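PDB 1VQY: hypothetical protein AGR_pAT_315 from Agrobacterium tumefaciens str. C58, which is of unknown function but belongs to the NIPSNAP family, whose members share the dimeric alpha-beta barrel fold. Local coordinates for residues B[15-20]-B[64-69]. Numbering follows the deposited sequence.
Sequences VEERIY and IHMWGY
Arg18 and His65 face each other as a hydrogen-bonded antiparallel pair: Arg18 N gives a nearly straight bond to His65 O (3.0 Å, 174°), and His65 N returns one to Arg18 O. Glu16 and Trp67 form the next such pair. Beyond the backbone, a polar network runs over the face that carries these residues and Tyr20. Arginine suits its centre because three nitrogens can bridge a hydroxyl and a carboxylate. Bent at chi3 (66°), the Arg18 side chain lets NE and NH2 both donate hydrogen bonds to Tyr20 OH, which lies close to the guanidinium plane, while NH1 makes a salt bridge to Glu16 OE2 (3.0 Å), a carboxylate oxygen that Arg75 also binds. Glu16 OE1 is linked through a water to Tyr69 OH.

His65 suits this network because its flat ring can be used on several sides. Its ND1 accepts a hydrogen bond from Trp67 NE1 (3.0 Å), nearly in the plane of both rings; its edge meets the face of Tyr20 in an offset edge-to-face pair, centroids 4.8 Å apart; and Arg18 CB lies over one face as a CH-pi contact, 4.0 Å from the centroid. Helices 27-46 and 72-84 cover this side.

On the other face branched apolar chains fill the packing: Val15 CG1 touches Met66 CG (3.9 Å), and Ile19 lies alongside Ile64. Glu17, extended beside the selenomethionine Met66, makes a salt bridge through OE1 to Arg105 of the same chain, and Met66 packs against Met66 of the second subunit. The two central strands of the four-stranded antiparallel sheet thus carry helices on one face and pack against a second subunit on the other, as in the ferredoxin-like dimeric alpha-beta barrel.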
ATOM      1  N   VAL B  15       4.386  -3.774 -23.800  1.00 18.96           N
ATOM      2  CA  VAL B  15       4.571  -2.412 -23.318  1.00 18.76           C
ATOM      3  C   VAL B  15       5.081  -2.428 -21.865  1.00 18.14           C
ATOM      4  O   VAL B  15       4.490  -3.060 -21.000  1.00 18.77           O
ATOM      5  CB  VAL B  15       3.236  -1.625 -23.408  1.00 19.50           C
ATOM      6  CG1 VAL B  15       3.307  -0.303 -22.634  1.00 20.12           C
ATOM      7  CG2 VAL B  15       2.868  -1.380 -24.868  1.00 17.71           C
ATOM      8  N   GLU B  16       6.178  -1.728 -21.604  1.00 17.18           N
ATOM      9  CA  GLU B  16       6.661  -1.578 -20.247  1.00 16.77           C
ATOM     10  C   GLU B  16       6.255  -0.224 -19.682  1.00 16.65           C
ATOM     11  O   GLU B  16       6.521   0.811 -20.281  1.00 14.90           O
ATOM     12  CB  GLU B  16       8.174  -1.712 -20.171  1.00 16.71           C
ATOM     13  CG  GLU B  16       8.726  -1.326 -18.786  1.00 19.83           C
ATOM     14  CD  GLU B  16      10.224  -1.459 -18.671  1.00 16.44           C
ATOM     15  OE1 GLU B  16      10.931  -1.393 -19.699  1.00 16.59           O
ATOM     16  OE2 GLU B  16      10.687  -1.644 -17.537  1.00 13.28           O
ATOM     17  N   GLU B  17       5.631  -0.255 -18.507  1.00 17.56           N
ATOM     18  CA  GLU B  17       5.302   0.953 -17.743  1.00 18.15           C
ATOM     19  C   GLU B  17       6.267   1.104 -16.572  1.00 16.19           C
ATOM     20  O   GLU B  17       6.344   0.230 -15.742  1.00 15.79           O
ATOM     21  CB  GLU B  17       3.863   0.876 -17.223  1.00 17.20           C
ATOM     22  CG  GLU B  17       3.348   2.165 -16.594  1.00 17.89           C
ATOM     23  CD  GLU B  17       1.834   2.118 -16.344  1.00 19.37           C
ATOM     24  OE1 GLU B  17       1.280   1.001 -16.320  1.00 15.32           O
ATOM     25  OE2 GLU B  17       1.202   3.192 -16.189  1.00 23.36           O
ATOM     26  N   ARG B  18       7.026   2.192 -16.553  1.00 16.52           N
ATOM     27  CA  ARG B  18       7.867   2.560 -15.420  1.00 17.59           C
ATOM     28  C   ARG B  18       7.292   3.774 -14.688  1.00 18.55           C
ATOM     29  O   ARG B  18       6.819   4.712 -15.297  1.00 19.15           O
ATOM     30  CB  ARG B  18       9.282   2.830 -15.897  1.00 18.02           C
ATOM     31  CG  ARG B  18       9.841   1.639 -16.668  1.00 17.83           C
ATOM     32  CD  ARG B  18      11.160   1.941 -17.307  1.00 16.62           C
ATOM     33  NE  ARG B  18      12.196   2.168 -16.309  1.00 17.64           N
ATOM     34  CZ  ARG B  18      12.883   1.217 -15.670  1.00 19.99           C
ATOM     35  NH1 ARG B  18      12.676  -0.085 -15.910  1.00 17.68           N
ATOM     36  NH2 ARG B  18      13.807   1.581 -14.786  1.00 15.47           N
ATOM     37  N   ILE B  19       7.307   3.717 -13.362  1.00 20.49           N
ATOM     38  CA  ILE B  19       6.534   4.628 -12.513  1.00 20.57           C
ATOM     39  C   ILE B  19       7.469   5.022 -11.412  1.00 18.89           C
ATOM     40  O   ILE B  19       7.820   4.184 -10.593  1.00 18.74           O
ATOM     41  CB  ILE B  19       5.259   3.934 -11.923  1.00 19.54           C
ATOM     42  CG1 ILE B  19       4.379   3.397 -13.049  1.00 22.66           C
ATOM     43  CG2 ILE B  19       4.429   4.897 -11.092  1.00 19.06           C
ATOM     44  CD1 ILE B  19       3.392   2.336 -12.598  1.00 25.31           C
ATOM     45  N   TYR B  20       7.932   6.270 -11.437  1.00 18.86           N
ATOM     46  CA  TYR B  20       8.898   6.740 -10.451  1.00 20.23           C
ATOM     47  C   TYR B  20       8.247   7.779  -9.568  1.00 20.43           C
ATOM     48  O   TYR B  20       7.538   8.646 -10.089  1.00 19.89           O
ATOM     49  CB  TYR B  20      10.109   7.404 -11.115  1.00 21.55           C
ATOM     50  CG  TYR B  20      10.866   6.587 -12.134  1.00 20.51           C
ATOM     51  CD1 TYR B  20      10.805   5.188 -12.147  1.00 24.82           C
ATOM     52  CD2 TYR B  20      11.693   7.214 -13.045  1.00 23.49           C
ATOM     53  CE1 TYR B  20      11.521   4.445 -13.073  1.00 20.40           C
ATOM     54  CE2 TYR B  20      12.420   6.486 -13.963  1.00 25.73           C
ATOM     55  CZ  TYR B  20      12.321   5.098 -13.974  1.00 21.34           C
ATOM     56  OH  TYR B  20      13.031   4.384 -14.892  1.00 20.72           O
ATOM     57  N   ILE B  64       5.643   8.914 -15.146  1.00 19.13           N
ATOM     58  CA  ILE B  64       5.256   7.626 -15.764  1.00 19.31           C
ATOM     59  C   ILE B  64       5.713   7.620 -17.210  1.00 18.70           C
ATOM     60  O   ILE B  64       5.372   8.539 -17.965  1.00 17.68           O
ATOM     61  CB  ILE B  64       3.722   7.432 -15.748  1.00 19.34           C
ATOM     62  CG1 ILE B  64       3.208   7.290 -14.312  1.00 22.39           C
ATOM     63  CG2 ILE B  64       3.287   6.210 -16.596  1.00 19.67           C
ATOM     64  CD1 ILE B  64       1.685   7.368 -14.198  1.00 22.23           C
ATOM     65  N   HIS B  65       6.470   6.605 -17.613  1.00 19.28           N
ATOM     66  CA  HIS B  65       6.852   6.469 -19.030  1.00 20.61           C
ATOM     67  C   HIS B  65       6.645   5.061 -19.575  1.00 21.29           C
ATOM     68  O   HIS B  65       6.838   4.067 -18.872  1.00 20.06           O
ATOM     69  CB  HIS B  65       8.272   6.973 -19.324  1.00 20.95           C
ATOM     70  CG  HIS B  65       9.291   6.644 -18.276  1.00 21.76           C
ATOM     71  ND1 HIS B  65      10.388   5.853 -18.529  1.00 20.78           N
ATOM     72  CD2 HIS B  65       9.416   7.053 -16.991  1.00 24.25           C
ATOM     73  CE1 HIS B  65      11.133   5.764 -17.444  1.00 21.79           C
ATOM     74  NE2 HIS B  65      10.560   6.480 -16.493  1.00 26.10           N
HETATM   75  N   MSE B  66       6.218   5.002 -20.836  1.00 22.42           N
HETATM   76  CA  MSE B  66       5.900   3.749 -21.498  1.00 24.75           C
HETATM   77  C   MSE B  66       6.790   3.476 -22.686  1.00 20.45           C
HETATM   78  O   MSE B  66       7.071   4.373 -23.491  1.00 19.54           O
HETATM   79  CB  MSE B  66       4.447   3.735 -21.943  1.00 24.67           C
HETATM   80  CG  MSE B  66       3.503   3.152 -20.907  1.00 30.07           C
HETATM   81 SE   MSE B  66       1.673   3.733 -21.317  1.00 37.31          SE
HETATM   82  CE  MSE B  66       0.755   2.641 -20.095  1.00 33.31           C
ATOM     83  N   TRP B  67       7.203   2.215 -22.796  1.00 18.78           N
ATOM     84  CA  TRP B  67       8.149   1.768 -23.817  1.00 17.50           C
ATOM     85  C   TRP B  67       7.629   0.540 -24.518  1.00 17.31           C
ATOM     86  O   TRP B  67       7.239  -0.420 -23.847  1.00 17.05           O
ATOM     87  CB  TRP B  67       9.484   1.436 -23.177  1.00 16.78           C
ATOM     88  CG  TRP B  67      10.121   2.630 -22.516  1.00 17.93           C
ATOM     89  CD1 TRP B  67       9.969   3.017 -21.228  1.00 17.57           C
ATOM     90  CD2 TRP B  67      10.989   3.601 -23.129  1.00 15.36           C
ATOM     91  NE1 TRP B  67      10.696   4.157 -20.986  1.00 20.63           N
ATOM     92  CE2 TRP B  67      11.329   4.539 -22.134  1.00 20.09           C
ATOM     93  CE3 TRP B  67      11.507   3.765 -24.418  1.00 16.70           C
ATOM     94  CZ2 TRP B  67      12.193   5.617 -22.377  1.00 18.76           C
ATOM     95  CZ3 TRP B  67      12.339   4.842 -24.672  1.00 17.86           C
ATOM     96  CH2 TRP B  67      12.680   5.757 -23.656  1.00 17.85           C
ATOM     97  N   GLY B  68       7.644   0.572 -25.862  1.00 16.46           N
ATOM     98  CA  GLY B  68       7.191  -0.528 -26.689  1.00 15.29           C
ATOM     99  C   GLY B  68       8.359  -1.433 -27.025  1.00 16.50           C
ATOM    100  O   GLY B  68       9.448  -0.937 -27.350  1.00 15.51           O
ATOM    101  N   TYR B  69       8.144  -2.750 -26.923  1.00 15.82           N
ATOM    102  CA  TYR B  69       9.133  -3.746 -27.333  1.00 16.03           C
ATOM    103  C   TYR B  69       8.478  -4.905 -28.078  1.00 17.66           C
ATOM    104  O   TYR B  69       7.270  -5.146 -27.949  1.00 18.87           O
ATOM    105  CB  TYR B  69       9.893  -4.309 -26.135  1.00 15.52           C
ATOM    106  CG  TYR B  69      10.747  -3.333 -25.382  1.00 14.03           C
ATOM    107  CD1 TYR B  69      11.999  -2.952 -25.860  1.00 15.57           C
ATOM    108  CD2 TYR B  69      10.327  -2.812 -24.172  1.00 17.66           C
ATOM    109  CE1 TYR B  69      12.802  -2.064 -25.160  1.00 12.35           C
ATOM    110  CE2 TYR B  69      11.114  -1.921 -23.464  1.00 16.75           C
ATOM    111  CZ  TYR B  69      12.354  -1.553 -23.959  1.00 16.40           C
ATOM    112  OH  TYR B  69      13.127  -0.663 -23.238  1.00 15.59           O
TER
HETATM  113  O   HOH W   1      12.322   0.379 -20.962  1.00 15.19           O